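Local coordinates for glucose-6-phosphate dehydrogenase (Trypanosoma cruzi, PDB 5AQ1), which catalyses the NADP-dependent oxidation of glucose 6-phosphate to 6-phosphogluconolactone, the entry step of the oxidative pentose phosphate pathway, at residues Cys242-Phe247 with Pro360-Ala365; Phe344-Leu349 with Glu495-Phe500; Arg64-Leu69 with Leu105-Tyr110. All blocks are in the same frame, centred on the assembly; numbering follows the deposited sequence.

Contact 1 (Cys242-Phe247 with Pro360-Ala365)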
loop_
_atom_site.group_PDB
_atom_site.type_symbol
_atom_site.label_atom_id
_atom_site.label_comp_id
_atom_site.label_asym_id
_atom_site.label_seq_id
_atom_site.Cartn_x
_atom_site.Cartn_y
_atom_site.Cartn_z
ATOM N N CYS B 242 -10.518 10.935 -7.887
ATOM C CA CYS B 242 -11.282 11.228 -9.091
ATOM C C CYS B 242 -10.365 11.498 -10.285
ATOM O O CYS B 242 -9.303 12.107 -10.137
ATOM C CB CYS B 242 -12.176 12.445 -8.847
ATOM S SG CYS B 242 -13.174 12.916 -10.275
ATOM N N VAL B 243 -10.783 11.043 -11.466
ATOM C CA VAL B 243 -10.051 11.285 -12.712
ATOM C C VAL B 243 -10.957 12.011 -13.706
ATOM O O VAL B 243 -12.061 11.546 -13.993
ATOM C CB VAL B 243 -9.557 9.969 -13.344
ATOM C CG1 VAL B 243 -8.900 10.225 -14.694
ATOM C CG2 VAL B 243 -8.588 9.262 -12.409
ATOM N N GLN B 244 -10.489 13.147 -14.219
ATOM C CA GLN B 244 -11.253 13.935 -15.183
ATOM C C GLN B 244 -10.492 14.051 -16.500
ATOM O O GLN B 244 -9.307 14.386 -16.511
ATOM C CB GLN B 244 -11.547 15.330 -14.632
ATOM C CG GLN B 244 -12.638 16.069 -15.397
ATOM C CD GLN B 244 -12.798 17.513 -14.965
ATOM O OE1 GLN B 244 -13.861 17.918 -14.506
ATOM N NE2 GLN B 244 -11.741 18.295 -15.117
ATOM N N ILE B 245 -11.183 13.766 -17.602
ATOM C CA ILE B 245 -10.631 13.917 -18.947
ATOM C C ILE B 245 -11.488 14.942 -19.682
ATOM O O ILE B 245 -12.702 14.761 -19.819
ATOM C CB ILE B 245 -10.621 12.575 -19.708
ATOM C CG1 ILE B 245 -9.788 11.537 -18.945
ATOM C CG2 ILE B 245 -10.049 12.762 -21.105
ATOM C CD1 ILE B 245 -9.954 10.115 -19.440
ATOM N N THR B 246 -10.851 16.011 -20.156
ATOM C CA THR B 246 -11.566 17.184 -20.664
ATOM C C THR B 246 -11.167 17.569 -22.087
ATOM O O THR B 246 -9.987 17.658 -22.412
ATOM C CB THR B 246 -11.321 18.393 -19.750
ATOM O OG1 THR B 246 -11.766 18.077 -18.426
ATOM C CG2 THR B 246 -12.054 19.629 -20.257
ATOM N N PHE B 247 -12.179 17.815 -22.918
ATOM C CA PHE B 247 -12.002 18.295 -24.283
ATOM C C PHE B 247 -12.863 19.541 -24.455
ATOM O O PHE B 247 -14.068 19.503 -24.215
ATOM C CB PHE B 247 -12.409 17.201 -25.277
ATOM C CG PHE B 247 -12.554 17.674 -26.698
ATOM C CD1 PHE B 247 -13.767 18.182 -27.154
ATOM C CD2 PHE B 247 -11.495 17.585 -27.592
ATOM C CE1 PHE B 247 -13.915 18.608 -28.465
ATOM C CE2 PHE B 247 -11.640 18.014 -28.907
ATOM C CZ PHE B 247 -12.850 18.520 -29.344
ATOM N N PRO B 360 -14.589 7.582 -9.515
ATOM C CA PRO B 360 -15.357 8.102 -10.642
ATOM C C PRO B 360 -14.469 8.660 -11.756
ATOM O O PRO B 360 -13.504 9.384 -11.488
ATOM C CB PRO B 360 -16.185 9.224 -10.009
ATOM C CG PRO B 360 -15.372 9.676 -8.848
ATOM C CD PRO B 360 -14.729 8.431 -8.320
ATOM N N PHE B 361 -14.807 8.319 -12.996
ATOM C CA PHE B 361 -14.129 8.869 -14.164
ATOM C C PHE B 361 -15.054 9.838 -14.875
ATOM O O PHE B 361 -16.093 9.435 -15.393
ATOM C CB PHE B 361 -13.696 7.751 -15.105
ATOM C CG PHE B 361 -12.480 7.026 -14.632
ATOM C CD1 PHE B 361 -12.590 5.975 -13.734
ATOM C CD2 PHE B 361 -11.224 7.407 -15.063
ATOM C CE1 PHE B 361 -11.466 5.306 -13.289
ATOM C CE2 PHE B 361 -10.094 6.743 -14.620
ATOM C CZ PHE B 361 -10.215 5.691 -13.733
ATOM N N ILE B 362 -14.668 11.112 -14.887
ATOM C CA ILE B 362 -15.445 12.159 -15.536
ATOM C C ILE B 362 -14.878 12.412 -16.925
ATOM O O ILE B 362 -13.742 12.863 -17.064
ATOM C CB ILE B 362 -15.396 13.488 -14.754
ATOM C CG1 ILE B 362 -15.636 13.272 -13.256
ATOM C CG2 ILE B 362 -16.409 14.477 -15.318
ATOM C CD1 ILE B 362 -16.949 12.602 -12.930
ATOM N N ILE B 363 -15.663 12.109 -17.951
ATOM C CA ILE B 363 -15.284 12.415 -19.327
ATOM C C ILE B 363 -16.136 13.586 -19.779
ATOM O O ILE B 363 -17.365 13.503 -19.740
ATOM C CB ILE B 363 -15.560 11.241 -20.293
ATOM C CG1 ILE B 363 -15.069 9.904 -19.719
ATOM C CG2 ILE B 363 -14.934 11.524 -21.657
ATOM C CD1 ILE B 363 -13.572 9.707 -19.777
ATOM N N ARG B 364 -15.505 14.679 -20.196
ATOM C CA ARG B 364 -16.266 15.793 -20.751
ATOM C C ARG B 364 -15.678 16.313 -22.057
ATOM O O ARG B 364 -14.462 16.342 -22.252
ATOM C CB ARG B 364 -16.439 16.917 -19.725
ATOM C CG ARG B 364 -15.152 17.444 -19.132
ATOM C CD ARG B 364 -15.453 18.501 -18.089
ATOM N NE ARG B 364 -14.253 19.261 -17.763
ATOM C CZ ARG B 364 -14.241 20.510 -17.304
ATOM N NH1 ARG B 364 -15.374 21.180 -17.101
ATOM N NH2 ARG B 364 -13.078 21.098 -17.055
ATOM N N ALA B 365 -16.573 16.708 -22.955
ATOM C CA ALA B 365 -16.204 17.138 -24.291
ATOM C C ALA B 365 -17.268 18.086 -24.814
ATOM O O ALA B 365 -18.460 17.784 -24.751
ATOM C CB ALA B 365 -16.069 15.933 -25.212
#
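V243 and F361 pack side by side on the buried, apolar face of this contact between two parallel strands. CB and both methyls of V243 lie against the F361 ring, with V243 CB 3.5 Å from F361 CD2. The ring meets the valine obliquely. Further along the same face I245 and I363 lie side by side, with I245 CD1 3.7 Å from I363 CD1. A365 CB then lies against CD1 of the F247 ring at 3.8 Å. This face is closely filled with apolar groups, and F247 at its far end comes within about 4 Å of the bound glucose 6-phosphate.

Five backbone hydrogen bonds zip the strands together in parallel register. They run from V243 N to P360 O, at 3.2 Å, through to F247 N and R364 O. The last is the most bent, 145° at the hydrogen.

The other face carries Q244, T246, I362 and R364. It is more polar, and R364 on it is partly exposed, as is P360 at the start of its segment. CG of R364 sits between its own backbone N and carbonyl carbon (chi1 55°), and the chain then runs extended alongside T246. NE donates a nearly straight bond of 2.8 Å to T246 OG1, which lies in the guanidinium plane. Q244 reaches the same guanidinium from one face, with OE1 3.5 Å from R364 NE. The amide and guanidinium planes are 20° apart. T246 OG1 thus fixes the edge of the guanidinium while Q244 OE1 sits over one face, near the rim.

The strands lie in the middle of the large mixed sheet, between strands 373-380 and 344-349. Helix 264-282 packs on the F361, I363 and A365 face, and helix 495-504 covers Q244, I362 and R364.

Contact 2 (Phe344-Leu349 with Glu495-Phe500)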
loop_
_atom_site.group_PDB
_atom_site.type_symbol
_atom_site.label_atom_id
_atom_site.label_comp_id
_atom_site.label_asym_id
_atom_site.label_seq_id
_atom_site.Cartn_x
_atom_site.Cartn_y
_atom_site.Cartn_z
ATOM N N PHE B 344 -22.254 19.016 -26.609
ATOM C CA PHE B 344 -21.597 18.981 -25.301
ATOM C C PHE B 344 -22.071 17.758 -24.508
ATOM O O PHE B 344 -23.247 17.392 -24.567
ATOM C CB PHE B 344 -21.924 20.263 -24.532
ATOM C CG PHE B 344 -21.377 20.298 -23.131
ATOM C CD1 PHE B 344 -22.083 19.722 -22.078
ATOM C CD2 PHE B 344 -20.169 20.925 -22.854
ATOM C CE1 PHE B 344 -21.584 19.758 -20.786
ATOM C CE2 PHE B 344 -19.668 20.963 -21.560
ATOM C CZ PHE B 344 -20.374 20.379 -20.524
ATOM N N ALA B 345 -21.163 17.135 -23.762
ATOM C CA ALA B 345 -21.524 15.994 -22.922
ATOM C C ALA B 345 -20.545 15.787 -21.770
ATOM O O ALA B 345 -19.335 15.791 -21.983
ATOM C CB ALA B 345 -21.606 14.733 -23.763
ATOM N N VAL B 346 -21.076 15.622 -20.558
ATOM C CA VAL B 346 -20.297 15.142 -19.419
ATOM C C VAL B 346 -20.811 13.761 -19.054
ATOM O O VAL B 346 -22.008 13.578 -18.870
ATOM C CB VAL B 346 -20.451 16.019 -18.160
ATOM C CG1 VAL B 346 -19.488 15.554 -17.076
ATOM C CG2 VAL B 346 -20.210 17.480 -18.478
ATOM N N LEU B 347 -19.901 12.799 -18.946
ATOM C CA LEU B 347 -20.233 11.430 -18.563
ATOM C C LEU B 347 -19.517 11.074 -17.268
ATOM O O LEU B 347 -18.390 11.515 -17.050
ATOM C CB LEU B 347 -19.792 10.461 -19.664
ATOM C CG LEU B 347 -20.769 10.145 -20.796
ATOM C CD1 LEU B 347 -21.433 11.388 -21.357
ATOM C CD2 LEU B 347 -20.046 9.390 -21.897
ATOM N N ARG B 348 -20.175 10.293 -16.411
ATOM C CA ARG B 348 -19.500 9.635 -15.297
ATOM C C ARG B 348 -19.433 8.141 -15.581
ATOM O O ARG B 348 -20.467 7.477 -15.697
ATOM C CB ARG B 348 -20.212 9.882 -13.964
ATOM C CG ARG B 348 -19.567 9.141 -12.794
ATOM C CD ARG B 348 -20.075 9.601 -11.432
ATOM N NE ARG B 348 -21.427 9.117 -11.140
ATOM C CZ ARG B 348 -22.492 9.880 -10.876
ATOM N NH1 ARG B 348 -22.413 11.209 -10.842
ATOM N NH2 ARG B 348 -23.661 9.299 -10.630
ATOM N N LEU B 349 -18.216 7.619 -15.694
ATOM C CA LEU B 349 -17.999 6.197 -15.926
ATOM C C LEU B 349 -17.374 5.541 -14.703
ATOM O O LEU B 349 -16.710 6.199 -13.899
ATOM C CB LEU B 349 -17.091 5.985 -17.139
ATOM C CG LEU B 349 -17.528 6.670 -18.437
ATOM C CD1 LEU B 349 -16.514 6.402 -19.536
ATOM C CD2 LEU B 349 -18.914 6.221 -18.871
ATOM N N GLU B 495 -25.094 25.012 -16.847
ATOM C CA GLU B 495 -24.749 25.123 -15.423
ATOM C C GLU B 495 -24.807 23.784 -14.690
ATOM O O GLU B 495 -23.967 23.503 -13.833
ATOM C CB GLU B 495 -25.656 26.138 -14.716
ATOM C CG GLU B 495 -25.297 27.589 -15.018
ATOM C CD GLU B 495 -26.081 28.585 -14.182
ATOM O OE1 GLU B 495 -26.238 28.359 -12.959
ATOM O OE2 GLU B 495 -26.545 29.598 -14.747
ATOM N N GLU B 496 -25.782 22.954 -15.046
ATOM C CA GLU B 496 -25.977 21.674 -14.357
ATOM C C GLU B 496 -24.910 20.631 -14.715
ATOM O O GLU B 496 -24.827 19.589 -14.068
ATOM C CB GLU B 496 -27.410 21.119 -14.528
ATOM C CG GLU B 496 -28.063 21.271 -15.895
ATOM C CD GLU B 496 -28.761 22.612 -16.100
ATOM O OE1 GLU B 496 -29.933 22.768 -15.684
ATOM O OE2 GLU B 496 -28.129 23.516 -16.686
ATOM N N ALA B 497 -24.092 20.916 -15.727
ATOM C CA ALA B 497 -22.891 20.127 -15.983
ATOM C C ALA B 497 -21.890 20.281 -14.842
ATOM O O ALA B 497 -21.294 19.302 -14.404
ATOM C CB ALA B 497 -22.254 20.534 -17.300
ATOM N N GLN B 498 -21.711 21.506 -14.354
ATOM C CA GLN B 498 -20.803 21.756 -13.228
ATOM C C GLN B 498 -21.296 21.122 -11.935
ATOM O O GLN B 498 -20.501 20.601 -11.156
ATOM C CB GLN B 498 -20.587 23.261 -13.012
ATOM C CG GLN B 498 -19.763 23.937 -14.101
ATOM C CD GLN B 498 -18.382 23.318 -14.274
ATOM O OE1 GLN B 498 -17.803 22.777 -13.326
ATOM N NE2 GLN B 498 -17.850 23.391 -15.492
ATOM N N GLU B 499 -22.604 21.174 -11.707
ATOM C CA GLU B 499 -23.192 20.546 -10.529
ATOM C C GLU B 499 -23.058 19.026 -10.610
ATOM O O GLU B 499 -22.761 18.374 -9.612
ATOM C CB GLU B 499 -24.661 20.960 -10.374
ATOM C CG GLU B 499 -25.366 20.396 -9.143
ATOM C CD GLU B 499 -24.624 20.655 -7.839
ATOM O OE1 GLU B 499 -23.919 21.684 -7.724
ATOM O OE2 GLU B 499 -24.752 19.822 -6.917
ATOM N N PHE B 500 -23.260 18.472 -11.803
ATOM C CA PHE B 500 -23.064 17.038 -12.026
ATOM C C PHE B 500 -21.621 16.619 -11.739
ATOM O O PHE B 500 -21.389 15.575 -11.132
ATOM C CB PHE B 500 -23.448 16.654 -13.457
ATOM C CG PHE B 500 -23.201 15.207 -13.782
ATOM C CD1 PHE B 500 -24.028 14.219 -13.271
ATOM C CD2 PHE B 500 -22.138 14.834 -14.596
ATOM C CE1 PHE B 500 -23.802 12.881 -13.565
ATOM C CE2 PHE B 500 -21.908 13.501 -14.895
ATOM C CZ PHE B 500 -22.741 12.523 -14.379
#
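A497 CB meets the ring of F344 obliquely, 3.6 Å from F344 CE1. This is helix-on-sheet packing against the mixed sheet of the C-terminal domain. Strand 344-349 and helix segment 495-500 run nearly parallel, 15° apart with their axes 9.4 Å from each other. The contact is apolar apart from R348.

V346 touches A497 and F500 with separate branches. CG2 lies 3.9 Å from A497 CB, while CG1 comes up at the edge of the F500 ring, 3.7 Å from F500 CD2. F500 CG is anti to its backbone N (chi1 177°), which carries the ring across to the strand between V346 and R348. R348 CB packs on F500 CZ at 3.7 Å. The R348 chain bends at chi3, bringing its end back beside the ring. The guanidinium plane lies 24° from that of the F500 ring, and R348 NH1 approaches F500 CE1 obliquely at 3.5 Å.

In the next shell, V314 of the adjoining strand also touches F500, and I362 and R364 border V346. P494 and L369 also touch F344. The guanidinium is held by a hydrogen bond from R348 NH1 to S504 OG and a salt bridge from R348 NH2 to E312 OE2.

Contact 3 (Arg64-Leu69 with Leu105-Tyr110)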
loop_
_atom_site.group_PDB
_atom_site.type_symbol
_atom_site.label_atom_id
_atom_site.label_comp_id
_atom_site.label_asym_id
_atom_site.label_seq_id
_atom_site.Cartn_x
_atom_site.Cartn_y
_atom_site.Cartn_z
ATOM N N ARG B 64 14.903 9.373 -49.457
ATOM C CA ARG B 64 15.002 10.461 -50.434
ATOM C C ARG B 64 14.311 10.115 -51.759
ATOM O O ARG B 64 13.735 10.994 -52.403
ATOM C CB ARG B 64 16.463 10.865 -50.644
ATOM C CG ARG B 64 17.010 11.734 -49.504
ATOM C CD ARG B 64 18.309 11.201 -48.935
ATOM N NE ARG B 64 18.985 12.190 -48.102
ATOM C CZ ARG B 64 20.148 11.982 -47.487
ATOM N NH1 ARG B 64 20.773 10.812 -47.595
ATOM N NH2 ARG B 64 20.687 12.947 -46.752
ATOM N N ASP B 65 14.325 8.835 -52.129
ATOM C CA ASP B 65 13.679 8.365 -53.364
ATOM C C ASP B 65 12.284 7.744 -53.144
ATOM O O ASP B 65 11.847 6.899 -53.928
ATOM C CB ASP B 65 14.600 7.389 -54.119
ATOM C CG ASP B 65 14.952 6.143 -53.310
ATOM O OD1 ASP B 65 14.578 6.043 -52.119
ATOM O OD2 ASP B 65 15.620 5.257 -53.878
ATOM N N VAL B 66 11.584 8.180 -52.099
ATOM C CA VAL B 66 10.200 7.769 -51.872
ATOM C C VAL B 66 9.292 8.285 -52.986
ATOM O O VAL B 66 9.569 9.316 -53.597
ATOM C CB VAL B 66 9.667 8.282 -50.511
ATOM C CG1 VAL B 66 9.473 9.797 -50.517
ATOM C CG2 VAL B 66 8.360 7.590 -50.137
ATOM N N ASN B 67 8.208 7.561 -53.243
ATOM C CA ASN B 67 7.190 8.000 -54.187
ATOM C C ASN B 67 5.861 8.212 -53.487
ATOM O O ASN B 67 5.335 7.302 -52.854
ATOM C CB ASN B 67 7.033 6.977 -55.302
ATOM C CG ASN B 67 8.110 7.107 -56.358
ATOM O OD1 ASN B 67 8.956 6.230 -56.506
ATOM N ND2 ASN B 67 8.087 8.214 -57.094
ATOM N N ILE B 68 5.330 9.425 -53.603
ATOM C CA ILE B 68 4.043 9.769 -53.024
ATOM C C ILE B 68 3.075 9.986 -54.177
ATOM O O ILE B 68 3.285 10.864 -55.015
ATOM C CB ILE B 68 4.145 11.032 -52.146
ATOM C CG1 ILE B 68 5.142 10.794 -51.008
ATOM C CG2 ILE B 68 2.781 11.407 -51.579
ATOM C CD1 ILE B 68 5.642 12.060 -50.349
ATOM N N LEU B 69 2.021 9.176 -54.214
ATOM C CA LEU B 69 1.064 9.190 -55.317
ATOM C C LEU B 69 -0.328 9.571 -54.825
ATOM O O LEU B 69 -0.944 8.842 -54.049
ATOM C CB LEU B 69 1.044 7.816 -55.994
ATOM C CG LEU B 69 -0.024 7.488 -57.047
ATOM C CD1 LEU B 69 0.044 8.443 -58.227
ATOM C CD2 LEU B 69 0.117 6.045 -57.517
ATOM N N LEU B 105 8.332 18.139 -53.210
ATOM C CA LEU B 105 7.268 18.161 -54.222
ATOM C C LEU B 105 7.631 17.336 -55.455
ATOM O O LEU B 105 6.749 16.806 -56.127
ATOM C CB LEU B 105 6.922 19.599 -54.632
ATOM C CG LEU B 105 6.344 20.513 -53.545
ATOM C CD1 LEU B 105 6.056 21.891 -54.122
ATOM C CD2 LEU B 105 5.088 19.923 -52.915
ATOM N N ARG B 106 8.924 17.215 -55.742
ATOM C CA ARG B 106 9.397 16.336 -56.817
ATOM C C ARG B 106 9.006 14.868 -56.603
ATOM O O ARG B 106 8.885 14.115 -57.566
ATOM C CB ARG B 106 10.918 16.448 -56.988
ATOM C CG ARG B 106 11.359 17.349 -58.125
ATOM C CD ARG B 106 12.891 17.522 -58.134
ATOM N NE ARG B 106 13.335 18.728 -57.421
ATOM C CZ ARG B 106 13.341 19.965 -57.926
ATOM N NH1 ARG B 106 12.921 20.204 -59.169
ATOM N NH2 ARG B 106 13.774 20.980 -57.176
ATOM N N ARG B 107 8.807 14.475 -55.348
ATOM C CA ARG B 107 8.420 13.105 -55.010
ATOM C C ARG B 107 6.915 12.846 -55.132
ATOM O O ARG B 107 6.487 11.701 -55.017
ATOM C CB ARG B 107 8.869 12.756 -53.581
ATOM C CG ARG B 107 10.325 13.071 -53.242
ATOM C CD ARG B 107 11.307 12.661 -54.332
ATOM N NE ARG B 107 11.111 11.280 -54.765
ATOM C CZ ARG B 107 11.747 10.707 -55.783
ATOM N NH1 ARG B 107 12.648 11.381 -56.493
ATOM N NH2 ARG B 107 11.480 9.443 -56.093
ATOM N N ILE B 108 6.118 13.888 -55.363
ATOM C CA ILE B 108 4.664 13.746 -55.409
ATOM C C ILE B 108 4.152 13.660 -56.842
ATOM O O ILE B 108 4.485 14.499 -57.668
ATOM C CB ILE B 108 3.954 14.919 -54.698
ATOM C CG1 ILE B 108 4.388 14.981 -53.231
ATOM C CG2 ILE B 108 2.438 14.761 -54.790
ATOM C CD1 ILE B 108 3.795 16.133 -52.444
ATOM N N SER B 109 3.334 12.644 -57.114
ATOM C CA SER B 109 2.592 12.536 -58.371
ATOM C C SER B 109 1.095 12.543 -58.085
ATOM O O SER B 109 0.672 12.290 -56.952
ATOM C CB SER B 109 2.947 11.245 -59.101
ATOM O OG SER B 109 4.329 11.183 -59.382
ATOM N N TYR B 110 0.300 12.846 -59.109
ATOM C CA TYR B 110 -1.156 12.761 -59.010
ATOM C C TYR B 110 -1.708 11.904 -60.140
ATOM O O TYR B 110 -1.092 11.771 -61.198
ATOM C CB TYR B 110 -1.815 14.149 -59.028
ATOM C CG TYR B 110 -3.317 14.093 -58.823
ATOM C CD1 TYR B 110 -3.862 13.980 -57.551
ATOM C CD2 TYR B 110 -4.189 14.109 -59.907
ATOM C CE1 TYR B 110 -5.234 13.904 -57.366
ATOM C CE2 TYR B 110 -5.559 14.030 -59.732
ATOM C CZ TYR B 110 -6.076 13.929 -58.460
ATOM O OH TYR B 110 -7.438 13.854 -58.289
HETATM O O HOH W 1 5.466 10.189 -57.226
#
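R107 grips the backbone of V66 with two nitrogens. Both hydrogen bonds go to V66 O, which lies in the guanidinium plane. The NE bond is 2.8 Å long and lies in the carbonyl plane. The NH2 bond is longer, 3.1 Å, and more bent, coming from above that plane. The arginine chain turns at chi2 and chi3 (-44° and -50°), folding its end back over the loop before strand 67-72. D65 CA packs over one face of the guanidinium, toward its rim.

Two backbone hydrogen bonds join the parallel strands. I68 N donates to R107 O at 2.9 Å and S109 N to I68 O at 2.8 Å. I68 pairs directly with I108.

One water bridges the segments. It accepts from N67 ND2, donates to R107 O at 2.9 Å and is hydrogen-bonded to S109 OG.

Apolar contact is looser. I68 CB lies 4.1 Å from I108 CG1, and F50 of helix 43-58 packs against both isoleucines. Opposite them, L69 CD1 sits 4.1 Å from S109 CB, on the face covered by helix 118-134.

A type I turn from L105 to I108 leads from the preceding helix into strand 108-112, one of the sheet's two outermost strands within this chain. The parallel pair, with helices on both faces, belongs to the Rossmann fold of the NADP-binding domain, and the Y110 side chain lies about 5 Å from the bound NADPH.

How the contacts relate
From the N terminus, contact 3 comes first. It closes a short loop of 35 residues within the nucleotide-binding domain and joins the last two strands at one side of its parallel sheet. Contact 1 opens later, in the C-terminal domain, and spans 112 residues. Before it closes, contact 2 opens at strand 344-349, and it ends only near the C terminus. Contacts 1 and 2 therefore cross along the chain. They also touch: strands 344-349 and 361-366 are sheet neighbours, and helix 495-504 packs across both. Contact 3 stands apart, its centre 43 Å from that of contact 1 and 48 Å from that of contact 2.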